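Local atomic coordinates of 16S rRNA (adenine(1408)-N(1))-methyltransferase (Catenulispora acidiphila, PDB entry 4X1O), a protein that probably transfers a methyl group from S-adenosyl-L-methionine to N1 of an adenine in 16S ribosomal RNA, a modification associated with aminoglycoside resistance. Residues A[63-68]-A[72-77]; A[137-142]-A[176-181]; A[184-187]-A[191-194]. One frame throughout, in Å; residues are numbered along the deposited sequence.

Interaction 1. Residues A[63-68]-A[72-77]; sequences YRQAIA and WLVVGV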
ATOM      1  N   TYR A  63     -10.227  -0.475   3.914  1.00 16.07           N
ATOM      2  CA  TYR A  63     -11.648  -0.296   4.210  1.00 17.93           C
ATOM      3  C   TYR A  63     -11.867   0.815   5.234  1.00 17.44           C
ATOM      4  O   TYR A  63     -12.716   1.670   5.044  1.00 17.05           O
ATOM      5  CB  TYR A  63     -12.227  -1.608   4.721  1.00 19.77           C
ATOM      6  CG  TYR A  63     -13.640  -1.513   5.251  1.00 20.61           C
ATOM      7  CD1 TYR A  63     -14.725  -1.456   4.386  1.00 21.36           C
ATOM      8  CD2 TYR A  63     -13.890  -1.500   6.621  1.00 23.77           C
ATOM      9  CE1 TYR A  63     -16.033  -1.385   4.877  1.00 22.74           C
ATOM     10  CE2 TYR A  63     -15.186  -1.423   7.121  1.00 30.94           C
ATOM     11  CZ  TYR A  63     -16.251  -1.364   6.248  1.00 29.89           C
ATOM     12  OH  TYR A  63     -17.534  -1.291   6.762  1.00 31.71           O
ATOM     13  N   ARG A  64     -11.079   0.811   6.307  1.00 18.54           N
ATOM     14  CA  ARG A  64     -11.200   1.829   7.333  1.00 23.15           C
ATOM     15  C   ARG A  64     -10.846   3.216   6.797  1.00 20.94           C
ATOM     16  O   ARG A  64     -11.476   4.188   7.195  1.00 21.32           O
ATOM     17  CB  ARG A  64     -10.328   1.484   8.550  1.00 22.52           C
ATOM     18  CG  ARG A  64     -10.817   0.246   9.311  1.00 29.32           C
ATOM     19  CD  ARG A  64     -10.041   0.023  10.612  1.00 37.40           C
ATOM     20  NE  ARG A  64     -10.274   1.107  11.563  1.00 38.07           N
ATOM     21  CZ  ARG A  64      -9.311   1.750  12.216  1.00 47.27           C
ATOM     22  NH1 ARG A  64      -8.042   1.411  12.030  1.00 40.63           N
ATOM     23  NH2 ARG A  64      -9.621   2.726  13.062  1.00 50.10           N
ATOM     24  N   GLN A  65      -9.848   3.307   5.914  1.00 20.30           N
ATOM     25  CA  GLN A  65      -9.566   4.571   5.237  1.00 18.75           C
ATOM     26  C   GLN A  65     -10.760   5.059   4.431  1.00 18.20           C
ATOM     27  O   GLN A  65     -11.114   6.227   4.481  1.00 18.11           O
ATOM     28  CB  GLN A  65      -8.369   4.440   4.308  1.00 17.53           C
ATOM     29  CG  GLN A  65      -7.046   4.251   5.022  1.00 22.13           C
ATOM     30  CD  GLN A  65      -5.966   3.810   4.065  1.00 25.85           C
ATOM     31  OE1 GLN A  65      -6.261   3.294   2.990  1.00 24.06           O
ATOM     32  NE2 GLN A  65      -4.712   4.032   4.436  1.00 30.23           N
ATOM     33  N   ALA A  66     -11.346   4.151   3.657  1.00 14.43           N
ATOM     34  CA  ALA A  66     -12.480   4.495   2.813  1.00 15.09           C
ATOM     35  C   ALA A  66     -13.652   4.981   3.665  1.00 15.28           C
ATOM     36  O   ALA A  66     -14.337   5.934   3.294  1.00 16.77           O
ATOM     37  CB  ALA A  66     -12.887   3.289   1.954  1.00 16.81           C
ATOM     38  N   ILE A  67     -13.882   4.324   4.800  1.00 18.07           N
ATOM     39  CA  ILE A  67     -15.001   4.686   5.665  1.00 18.54           C
ATOM     40  C   ILE A  67     -14.749   6.068   6.277  1.00 18.30           C
ATOM     41  O   ILE A  67     -15.669   6.901   6.362  1.00 20.75           O
ATOM     42  CB  ILE A  67     -15.225   3.643   6.791  1.00 24.61           C
ATOM     43  CG1 ILE A  67     -15.625   2.280   6.206  1.00 20.58           C
ATOM     44  CG2 ILE A  67     -16.298   4.127   7.773  1.00 28.38           C
ATOM     45  CD1 ILE A  67     -16.992   2.304   5.555  1.00 26.09           C
ATOM     46  N   ALA A  68     -13.507   6.321   6.676  1.00 21.24           N
ATOM     47  CA  ALA A  68     -13.161   7.583   7.335  1.00 21.06           C
ATOM     48  C   ALA A  68     -13.186   8.746   6.351  1.00 22.25           C
ATOM     49  O   ALA A  68     -13.450   9.887   6.730  1.00 26.35           O
ATOM     50  CB  ALA A  68     -11.793   7.491   7.990  1.00 24.84           C
ATOM     51  N   TRP A  72     -12.429  10.292  -0.513  1.00 16.40           N
ATOM     52  CA  TRP A  72     -11.249   9.659  -1.124  1.00 17.49           C
ATOM     53  C   TRP A  72     -11.648   8.433  -1.920  1.00 20.29           C
ATOM     54  O   TRP A  72     -12.480   7.648  -1.473  1.00 17.39           O
ATOM     55  CB  TRP A  72     -10.212   9.206  -0.089  1.00 18.17           C
ATOM     56  CG  TRP A  72      -9.545  10.289   0.692  1.00 21.84           C
ATOM     57  CD1 TRP A  72      -9.734  11.632   0.576  1.00 26.00           C
ATOM     58  CD2 TRP A  72      -8.570  10.103   1.728  1.00 23.98           C
ATOM     59  NE1 TRP A  72      -8.935  12.299   1.484  1.00 24.91           N
ATOM     60  CE2 TRP A  72      -8.217  11.377   2.202  1.00 27.62           C
ATOM     61  CE3 TRP A  72      -7.970   8.975   2.298  1.00 32.30           C
ATOM     62  CZ2 TRP A  72      -7.275  11.560   3.221  1.00 27.59           C
ATOM     63  CZ3 TRP A  72      -7.037   9.157   3.316  1.00 28.52           C
ATOM     64  CH2 TRP A  72      -6.707  10.440   3.765  1.00 26.87           C
ATOM     65  N   LEU A  73     -11.031   8.251  -3.082  1.00 12.64           N
ATOM     66  CA  LEU A  73     -11.130   6.975  -3.774  1.00 12.85           C
ATOM     67  C   LEU A  73      -9.962   6.123  -3.273  1.00 20.53           C
ATOM     68  O   LEU A  73      -8.809   6.486  -3.468  1.00 18.01           O
ATOM     69  CB  LEU A  73     -11.073   7.171  -5.284  1.00 17.02           C
ATOM     70  CG  LEU A  73     -11.316   5.915  -6.131  1.00 20.99           C
ATOM     71  CD1 LEU A  73     -12.713   5.357  -5.890  1.00 26.65           C
ATOM     72  CD2 LEU A  73     -11.125   6.249  -7.607  1.00 20.58           C
ATOM     73  N   VAL A  74     -10.268   5.032  -2.580  1.00 14.86           N
ATOM     74  CA  VAL A  74      -9.247   4.223  -1.939  1.00 16.42           C
ATOM     75  C   VAL A  74      -9.094   2.962  -2.759  1.00 19.20           C
ATOM     76  O   VAL A  74     -10.025   2.180  -2.869  1.00 17.18           O
ATOM     77  CB  VAL A  74      -9.621   3.882  -0.483  1.00 15.95           C
ATOM     78  CG1 VAL A  74      -8.571   2.945   0.137  1.00 16.28           C
ATOM     79  CG2 VAL A  74      -9.778   5.162   0.334  1.00 17.12           C
ATOM     80  N   VAL A  75      -7.924   2.779  -3.350  1.00 15.73           N
ATOM     81  CA  VAL A  75      -7.702   1.662  -4.260  1.00 13.89           C
ATOM     82  C   VAL A  75      -6.709   0.712  -3.640  1.00 24.04           C
ATOM     83  O   VAL A  75      -5.557   1.075  -3.473  1.00 20.54           O
ATOM     84  CB  VAL A  75      -7.155   2.145  -5.617  1.00 14.57           C
ATOM     85  CG1 VAL A  75      -7.046   0.993  -6.595  1.00 20.50           C
ATOM     86  CG2 VAL A  75      -8.057   3.248  -6.156  1.00 19.00           C
ATOM     87  N   GLY A  76      -7.147  -0.498  -3.305  1.00 17.26           N
ATOM     88  CA  GLY A  76      -6.238  -1.472  -2.739  1.00 17.98           C
ATOM     89  C   GLY A  76      -5.768  -2.411  -3.826  1.00 21.57           C
ATOM     90  O   GLY A  76      -6.578  -2.960  -4.564  1.00 26.49           O
ATOM     91  N   VAL A  77      -4.458  -2.587  -3.942  1.00 19.93           N
ATOM     92  CA  VAL A  77      -3.899  -3.393  -5.012  1.00 21.92           C
ATOM     93  C   VAL A  77      -3.096  -4.527  -4.425  1.00 25.94           C
ATOM     94  O   VAL A  77      -2.084  -4.293  -3.788  1.00 26.49           O
ATOM     95  CB  VAL A  77      -2.983  -2.571  -5.949  1.00 27.44           C
ATOM     96  CG1 VAL A  77      -2.605  -3.402  -7.165  1.00 26.06           C
ATOM     97  CG2 VAL A  77      -3.665  -1.278  -6.380  1.00 25.79           C
TER
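Val74 projects from the strand onto helix 63-68 and covers more area than any other residue of the contact, with its two methyl groups meeting two successive residues of the helix. This is the helix-to-second-strand packing of a beta-alpha-beta unit (strand 49-54, helix 60-68, strand 72-78) in the Rossmann-like core of class I methyltransferases. Val74 CG2 rests against the helix backbone itself, 3.7 Å from Ala66 CA and 3.8 Å from Ala66 N. The small side chain of Ala66 lies alongside, its CB 4.0 Å from Val74 CG2 and 4.1 Å from Val74 CB, and permits a CA-CA separation of only 5.8 Å between Ala66 and Val74. The other methyl, CG1, is anti to the Val74 backbone N (chi1 176°), which turns it toward Gln65. The Gln65 chain, extended beyond CG, runs crosswise to Val74, and its end lies beside CG1. No hydrogen bond joins the two segments, so van der Waals contact carries the packing, burying 179 Å² over both sides.

In the next shell, Leu103 of the adjacent strand touches both Ala66 and Val74, while Leu51 of strand 49-54 meets Gln65. A polar tie between the two segments runs through Asn102: its ND2 is hydrogen-bonded both to Ala66 O, on the helix, and to Trp72 O, at the beginning of 72-77.

Interaction 2. Residues A[137-142]-A[176-181]; sequences VVLGEA and RDLPEL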
ATOM      1  N   VAL A 137      11.112  -3.380  -1.762  1.00 20.27           N
ATOM      2  CA  VAL A 137      11.278  -2.096  -1.125  1.00 19.24           C
ATOM      3  C   VAL A 137      12.585  -2.062  -0.346  1.00 21.10           C
ATOM      4  O   VAL A 137      13.293  -1.069  -0.365  1.00 25.80           O
ATOM      5  CB  VAL A 137      10.088  -1.776  -0.212  1.00 23.47           C
ATOM      6  CG1 VAL A 137      10.438  -0.675   0.759  1.00 29.84           C
ATOM      7  CG2 VAL A 137       8.868  -1.406  -1.083  1.00 25.36           C
ATOM      8  N   VAL A 138      12.918  -3.159   0.322  1.00 18.04           N
ATOM      9  CA  VAL A 138      14.117  -3.177   1.153  1.00 19.35           C
ATOM     10  C   VAL A 138      15.370  -3.101   0.277  1.00 19.29           C
ATOM     11  O   VAL A 138      16.319  -2.374   0.584  1.00 22.20           O
ATOM     12  CB  VAL A 138      14.145  -4.439   2.034  1.00 22.43           C
ATOM     13  CG1 VAL A 138      15.509  -4.616   2.683  1.00 24.49           C
ATOM     14  CG2 VAL A 138      13.019  -4.368   3.096  1.00 21.56           C
ATOM     15  N   LEU A 139      15.369  -3.848  -0.820  1.00 16.25           N
ATOM     16  CA  LEU A 139      16.507  -3.840  -1.747  1.00 17.37           C
ATOM     17  C   LEU A 139      16.477  -2.674  -2.734  1.00 22.91           C
ATOM     18  O   LEU A 139      17.506  -2.344  -3.344  1.00 25.28           O
ATOM     19  CB  LEU A 139      16.553  -5.143  -2.539  1.00 19.07           C
ATOM     20  CG  LEU A 139      16.881  -6.372  -1.697  1.00 22.83           C
ATOM     21  CD1 LEU A 139      16.773  -7.629  -2.571  1.00 25.00           C
ATOM     22  CD2 LEU A 139      18.273  -6.213  -1.102  1.00 31.85           C
ATOM     23  N   GLY A 140      15.307  -2.069  -2.911  1.00 17.79           N
ATOM     24  CA  GLY A 140      15.156  -1.037  -3.928  1.00 22.44           C
ATOM     25  C   GLY A 140      15.211  -1.659  -5.306  1.00 26.94           C
ATOM     26  O   GLY A 140      15.905  -1.174  -6.207  1.00 26.77           O
ATOM     27  N   GLU A 141      14.482  -2.758  -5.448  1.00 21.14           N
ATOM     28  CA  GLU A 141      14.389  -3.509  -6.684  1.00 25.11           C
ATOM     29  C   GLU A 141      13.656  -2.679  -7.734  1.00 23.38           C
ATOM     30  O   GLU A 141      12.565  -2.170  -7.468  1.00 22.96           O
ATOM     31  CB  GLU A 141      13.652  -4.823  -6.425  1.00 32.44           C
ATOM     32  CG  GLU A 141      13.963  -5.954  -7.369  1.00 55.06           C
ATOM     33  CD  GLU A 141      13.314  -7.252  -6.917  1.00 70.53           C
ATOM     34  OE1 GLU A 141      13.873  -7.919  -6.019  1.00 76.92           O
ATOM     35  OE2 GLU A 141      12.237  -7.598  -7.447  1.00 71.62           O
ATOM     36  N   ALA A 142      14.250  -2.548  -8.910  1.00 23.74           N
ATOM     37  CA  ALA A 142      13.709  -1.676  -9.946  1.00 20.91           C
ATOM     38  C   ALA A 142      12.272  -2.005 -10.350  1.00 28.58           C
ATOM     39  O   ALA A 142      11.473  -1.097 -10.511  1.00 25.34           O
ATOM     40  CB  ALA A 142      14.612  -1.703 -11.176  1.00 27.05           C
ATOM     41  N   ARG A 176      15.426 -12.891   4.908  1.00 18.77           N
ATOM     42  CA  ARG A 176      16.291 -13.437   5.950  1.00 24.20           C
ATOM     43  C   ARG A 176      17.761 -13.420   5.543  1.00 24.08           C
ATOM     44  O   ARG A 176      18.636 -13.549   6.393  1.00 29.45           O
ATOM     45  CB  ARG A 176      15.867 -14.848   6.349  1.00 23.07           C
ATOM     46  CG  ARG A 176      16.114 -15.922   5.317  1.00 25.55           C
ATOM     47  CD  ARG A 176      15.536 -17.249   5.812  1.00 31.37           C
ATOM     48  NE  ARG A 176      16.277 -17.784   6.949  1.00 37.59           N
ATOM     49  CZ  ARG A 176      17.213 -18.719   6.847  1.00 43.04           C
ATOM     50  NH1 ARG A 176      17.511 -19.235   5.660  1.00 40.92           N
ATOM     51  NH2 ARG A 176      17.846 -19.148   7.929  1.00 46.84           N
ATOM     52  N   ASP A 177      18.029 -13.245   4.252  1.00 22.88           N
ATOM     53  CA  ASP A 177      19.405 -13.125   3.775  1.00 31.35           C
ATOM     54  C   ASP A 177      19.878 -11.678   3.757  1.00 28.01           C
ATOM     55  O   ASP A 177      21.023 -11.405   3.383  1.00 28.16           O
ATOM     56  CB  ASP A 177      19.554 -13.730   2.371  1.00 31.06           C
ATOM     57  CG  ASP A 177      18.654 -13.055   1.338  1.00 35.20           C
ATOM     58  OD1 ASP A 177      17.427 -12.944   1.595  1.00 29.70           O
ATOM     59  OD2 ASP A 177      19.170 -12.655   0.267  1.00 25.39           O
ATOM     60  N   LEU A 178      19.009 -10.758   4.169  1.00 24.15           N
ATOM     61  CA  LEU A 178      19.329  -9.330   4.139  1.00 24.58           C
ATOM     62  C   LEU A 178      19.547  -8.781   5.531  1.00 26.52           C
ATOM     63  O   LEU A 178      18.848  -9.155   6.474  1.00 33.24           O
ATOM     64  CB  LEU A 178      18.215  -8.543   3.453  1.00 25.63           C
ATOM     65  CG  LEU A 178      17.733  -9.099   2.107  1.00 24.42           C
ATOM     66  CD1 LEU A 178      16.554  -8.273   1.602  1.00 21.94           C
ATOM     67  CD2 LEU A 178      18.861  -9.121   1.095  1.00 24.95           C
ATOM     68  N   PRO A 179      20.510  -7.862   5.666  1.00 29.32           N
ATOM     69  CA  PRO A 179      20.718  -7.200   6.958  1.00 32.07           C
ATOM     70  C   PRO A 179      19.599  -6.218   7.263  1.00 23.42           C
ATOM     71  O   PRO A 179      18.942  -5.694   6.345  1.00 27.27           O
ATOM     72  CB  PRO A 179      22.061  -6.481   6.779  1.00 36.20           C
ATOM     73  CG  PRO A 179      22.185  -6.271   5.305  1.00 30.17           C
ATOM     74  CD  PRO A 179      21.481  -7.435   4.646  1.00 28.11           C
ATOM     75  N   GLU A 180      19.355  -5.986   8.546  1.00 27.53           N
ATOM     76  CA  GLU A 180      18.252  -5.126   8.938  1.00 24.84           C
ATOM     77  C   GLU A 180      18.391  -3.744   8.328  1.00 25.56           C
ATOM     78  O   GLU A 180      19.454  -3.117   8.388  1.00 29.85           O
ATOM     79  CB  GLU A 180      18.150  -5.026  10.463  1.00 28.22           C
ATOM     80  CG  GLU A 180      17.021  -4.111  10.913  1.00 35.50           C
ATOM     81  CD  GLU A 180      16.709  -4.239  12.389  1.00 43.64           C
ATOM     82  OE1 GLU A 180      17.407  -5.019  13.068  1.00 42.50           O
ATOM     83  OE2 GLU A 180      15.781  -3.552  12.866  1.00 50.07           O
ATOM     84  N   LEU A 181      17.305  -3.285   7.726  1.00 25.46           N
ATOM     85  CA  LEU A 181      17.245  -1.950   7.156  1.00 25.83           C
ATOM     86  C   LEU A 181      16.947  -0.932   8.255  1.00 30.61           C
ATOM     87  O   LEU A 181      15.956  -1.039   8.976  1.00 32.68           O
ATOM     88  CB  LEU A 181      16.185  -1.892   6.051  1.00 28.16           C
ATOM     89  CG  LEU A 181      16.111  -0.639   5.177  1.00 26.43           C
ATOM     90  CD1 LEU A 181      17.421  -0.382   4.410  1.00 26.93           C
ATOM     91  CD2 LEU A 181      14.925  -0.765   4.239  1.00 28.33           C
TER
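Leu139 and Leu178 meet through their branched ends, and Val138 enlarges this into a four-residue apolar cluster with Leu181. The closest pair is Leu139 CD2 to Leu178 CD2 at 3.7 Å, and Leu178 CD1 sits 3.8 Å from Leu139 CG. The two leucine side chains are nearly perpendicular, and both Leu178 methyls come to Leu139 CD2 from one side. Leu139 reaches this point because its CG is anti to the carbonyl carbon (chi1 -68°), carrying the isobutyl end across to the loop. Val138 faces the loop directly: its CG1 is 4.0 Å from Leu178 CD1 and 4.2 Å from Leu181 CD2. Val138 and Leu181 run antiparallel alongside each other, which brings Leu181 CD2 to 4.0 Å from Val138 CA, over the helix backbone. Together the two segments bury 232 Å², and no hydrogen bond passes between them.

Backbone interactions end the helix at this point. Gly140, with a phi of 70°, is the C-prime residue of a Schellman motif, identified by the pairing of Glu141 N with Gly136 O and by a weak bond from Gly140 N to Val137 O at 3.4 Å. Glu141 is in turn the N-cap of helix 142-151, so the two residues Gly140 and Glu141 end one helix and start the next.

Polar support lies around the apolar patch. A salt bridge from Asp177 to Arg135 ties the loop to helix 131-139 a second time. Trp167 gives its ring nitrogen to Leu178 O and also touches Val138 and Leu181.

The contact thus seats the long linker between the fifth and sixth strands on a Schellman-terminated helix, one whose early part includes Leu133 of the S-adenosyl-L-methionine site, in a class I methyltransferase fold.

Interaction 3. Residues A[184-187]-A[191-194]; sequences ETVV and LTDR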
ATOM      1  N   GLU A 184      20.033   4.674   8.856  1.00 26.97           N
ATOM      2  CA  GLU A 184      21.386   4.847   8.338  1.00 31.52           C
ATOM      3  C   GLU A 184      21.647   3.970   7.102  1.00 28.02           C
ATOM      4  O   GLU A 184      22.308   4.401   6.154  1.00 32.64           O
ATOM      5  CB  GLU A 184      22.427   4.545   9.418  1.00 36.76           C
ATOM      6  CG  GLU A 184      21.898   3.784  10.618  1.00 57.28           C
ATOM      7  CD  GLU A 184      21.050   4.654  11.529  1.00 66.52           C
ATOM      8  OE1 GLU A 184      21.474   5.794  11.821  1.00 74.41           O
ATOM      9  OE2 GLU A 184      19.951   4.206  11.923  1.00 58.93           O
ATOM     10  N   THR A 185      21.140   2.745   7.095  1.00 26.54           N
ATOM     11  CA  THR A 185      21.495   1.873   5.985  1.00 23.21           C
ATOM     12  C   THR A 185      20.587   2.109   4.785  1.00 22.93           C
ATOM     13  O   THR A 185      20.883   1.652   3.683  1.00 25.67           O
ATOM     14  CB  THR A 185      21.485   0.382   6.377  1.00 30.41           C
ATOM     15  OG1 THR A 185      20.163  -0.042   6.717  1.00 28.82           O
ATOM     16  CG2 THR A 185      22.422   0.132   7.550  1.00 34.57           C
ATOM     17  N   VAL A 186      19.485   2.831   4.976  1.00 25.14           N
ATOM     18  CA  VAL A 186      18.696   3.261   3.822  1.00 21.47           C
ATOM     19  C   VAL A 186      19.584   4.115   2.916  1.00 24.72           C
ATOM     20  O   VAL A 186      19.506   4.037   1.690  1.00 25.25           O
ATOM     21  CB  VAL A 186      17.427   4.044   4.252  1.00 22.12           C
ATOM     22  CG1 VAL A 186      16.784   4.736   3.057  1.00 28.95           C
ATOM     23  CG2 VAL A 186      16.456   3.092   4.916  1.00 21.03           C
ATOM     24  N   VAL A 187      20.467   4.903   3.524  1.00 27.09           N
ATOM     25  CA  VAL A 187      21.435   5.664   2.750  1.00 25.74           C
ATOM     26  C   VAL A 187      22.609   4.793   2.301  1.00 29.59           C
ATOM     27  O   VAL A 187      22.925   4.726   1.113  1.00 29.29           O
ATOM     28  CB  VAL A 187      21.978   6.864   3.543  1.00 31.98           C
ATOM     29  CG1 VAL A 187      22.992   7.625   2.705  1.00 35.61           C
ATOM     30  CG2 VAL A 187      20.832   7.770   3.964  1.00 42.24           C
ATOM     31  N   LEU A 191      19.865   2.658  -1.116  1.00 17.36           N
ATOM     32  CA  LEU A 191      18.418   2.642  -1.370  1.00 19.41           C
ATOM     33  C   LEU A 191      17.862   4.049  -1.686  1.00 19.56           C
ATOM     34  O   LEU A 191      17.030   4.211  -2.578  1.00 20.38           O
ATOM     35  CB  LEU A 191      17.688   2.019  -0.179  1.00 16.11           C
ATOM     36  CG  LEU A 191      16.161   2.019  -0.226  1.00 21.22           C
ATOM     37  CD1 LEU A 191      15.640   1.315  -1.480  1.00 26.51           C
ATOM     38  CD2 LEU A 191      15.614   1.362   1.021  1.00 24.13           C
ATOM     39  N   THR A 192      18.341   5.069  -0.981  1.00 17.95           N
ATOM     40  CA  THR A 192      17.887   6.430  -1.235  1.00 20.66           C
ATOM     41  C   THR A 192      18.184   6.842  -2.675  1.00 18.52           C
ATOM     42  O   THR A 192      17.358   7.462  -3.347  1.00 21.52           O
ATOM     43  CB  THR A 192      18.541   7.414  -0.260  1.00 32.10           C
ATOM     44  OG1 THR A 192      18.028   7.156   1.049  1.00 37.13           O
ATOM     45  CG2 THR A 192      18.222   8.845  -0.643  1.00 37.13           C
ATOM     46  N   ASP A 193      19.356   6.458  -3.165  1.00 22.51           N
ATOM     47  CA  ASP A 193      19.726   6.823  -4.523  1.00 22.40           C
ATOM     48  C   ASP A 193      18.970   5.994  -5.551  1.00 23.21           C
ATOM     49  O   ASP A 193      18.619   6.528  -6.605  1.00 21.81           O
ATOM     50  CB  ASP A 193      21.242   6.719  -4.708  1.00 33.00           C
ATOM     51  CG  ASP A 193      21.997   7.608  -3.736  1.00 60.83           C
ATOM     52  OD1 ASP A 193      21.701   8.823  -3.691  1.00 73.69           O
ATOM     53  OD2 ASP A 193      22.896   7.106  -3.030  1.00 73.93           O
ATOM     54  N   ARG A 194      18.701   4.716  -5.259  1.00 22.10           N
ATOM     55  CA  ARG A 194      17.891   3.906  -6.180  1.00 19.12           C
ATOM     56  C   ARG A 194      16.479   4.449  -6.275  1.00 18.55           C
ATOM     57  O   ARG A 194      15.897   4.476  -7.367  1.00 21.65           O
ATOM     58  CB  ARG A 194      17.869   2.426  -5.763  1.00 18.93           C
ATOM     59  CG  ARG A 194      19.197   1.741  -6.100  1.00 24.55           C
ATOM     60  CD  ARG A 194      19.144   0.227  -5.982  1.00 25.97           C
ATOM     61  NE  ARG A 194      19.057  -0.241  -4.604  1.00 22.01           N
ATOM     62  CZ  ARG A 194      20.078  -0.254  -3.758  1.00 28.85           C
ATOM     63  NH1 ARG A 194      21.265   0.195  -4.148  1.00 26.42           N
ATOM     64  NH2 ARG A 194      19.911  -0.710  -2.521  1.00 27.10           N
TER
HETATM   65  O   HOH W   1      21.747   6.058  -1.105  1.00 32.38           O
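Val186 overlaps Thr192 and Leu191 at once through its CG1 methyl, which lies 3.4 Å from Thr192 OG1 and 4.1 Å from Leu191 CD2. The Val186 and Thr192 side chains lie athwart one another, so the methyl approaches the hydroxyl from across rather than alongside. Thr192 OG1 is anti to the carbonyl carbon (chi1 -68°), a torsion that turns the oxygen back toward the first helix. Val187 instead runs alongside Thr192 in the same direction, with CG2 4.1 Å from OG1.

The direct polar link uses backbone atoms. Thr192 N donates to Val186 O at 3.1 Å with an N-H...O angle of 148°, and the donor is tilted 30° from the carbonyl plane. That carbonyl oxygen is also closely packed by Leu191 CB, at 3.3 Å. Thr192 N, an N-terminal amide of the second helix that lacks an in-helix acceptor, therefore takes its acceptor from the first.

A water repeats this pairing one residue further along. It donates to Val187 O at 2.8 Å and accepts from Asp193 N at 3.2 Å; its approach to Asp193 OD2 is so short that the bond there is doubtful. The Asp193 carboxylate, at the start of a helix, probably interacts favourably with the helix dipole.

Strand 200-212 packs against both helices: Val186 touches Val205 and Thr192 touches Val202. Arg194 NH2 bonds to Thr189 O in the connecting turn.

Together these contacts join two short consecutive helices linked by a tight turn, within the linker that leads from the fifth to the sixth strand of the methyltransferase sheet.

Overall arrangement
Interactions 2 and 3 form one continuous region, with centres 10 Å apart. Arg194 NE probably hydrogen-bonds to Leu139 O at 2.9 Å, and Leu191 CD1 packs on Gly140 CA at 3.4 Å, so the helix 191-197 covers the terminated end of helix 131-139. Interaction 1 lies on the opposite side of the chain's centre, its own centre 28 Å from that of interaction 2 and 30 Å from that of interaction 3. S-adenosyl-L-methionine, seen bound in a structure of this protein, is absent from this chain. Segment 63-68 adjoins its site through Thr61, while the side chains of Val138 and Leu191 stand further off, about 9 and 11 Å from that of Leu133.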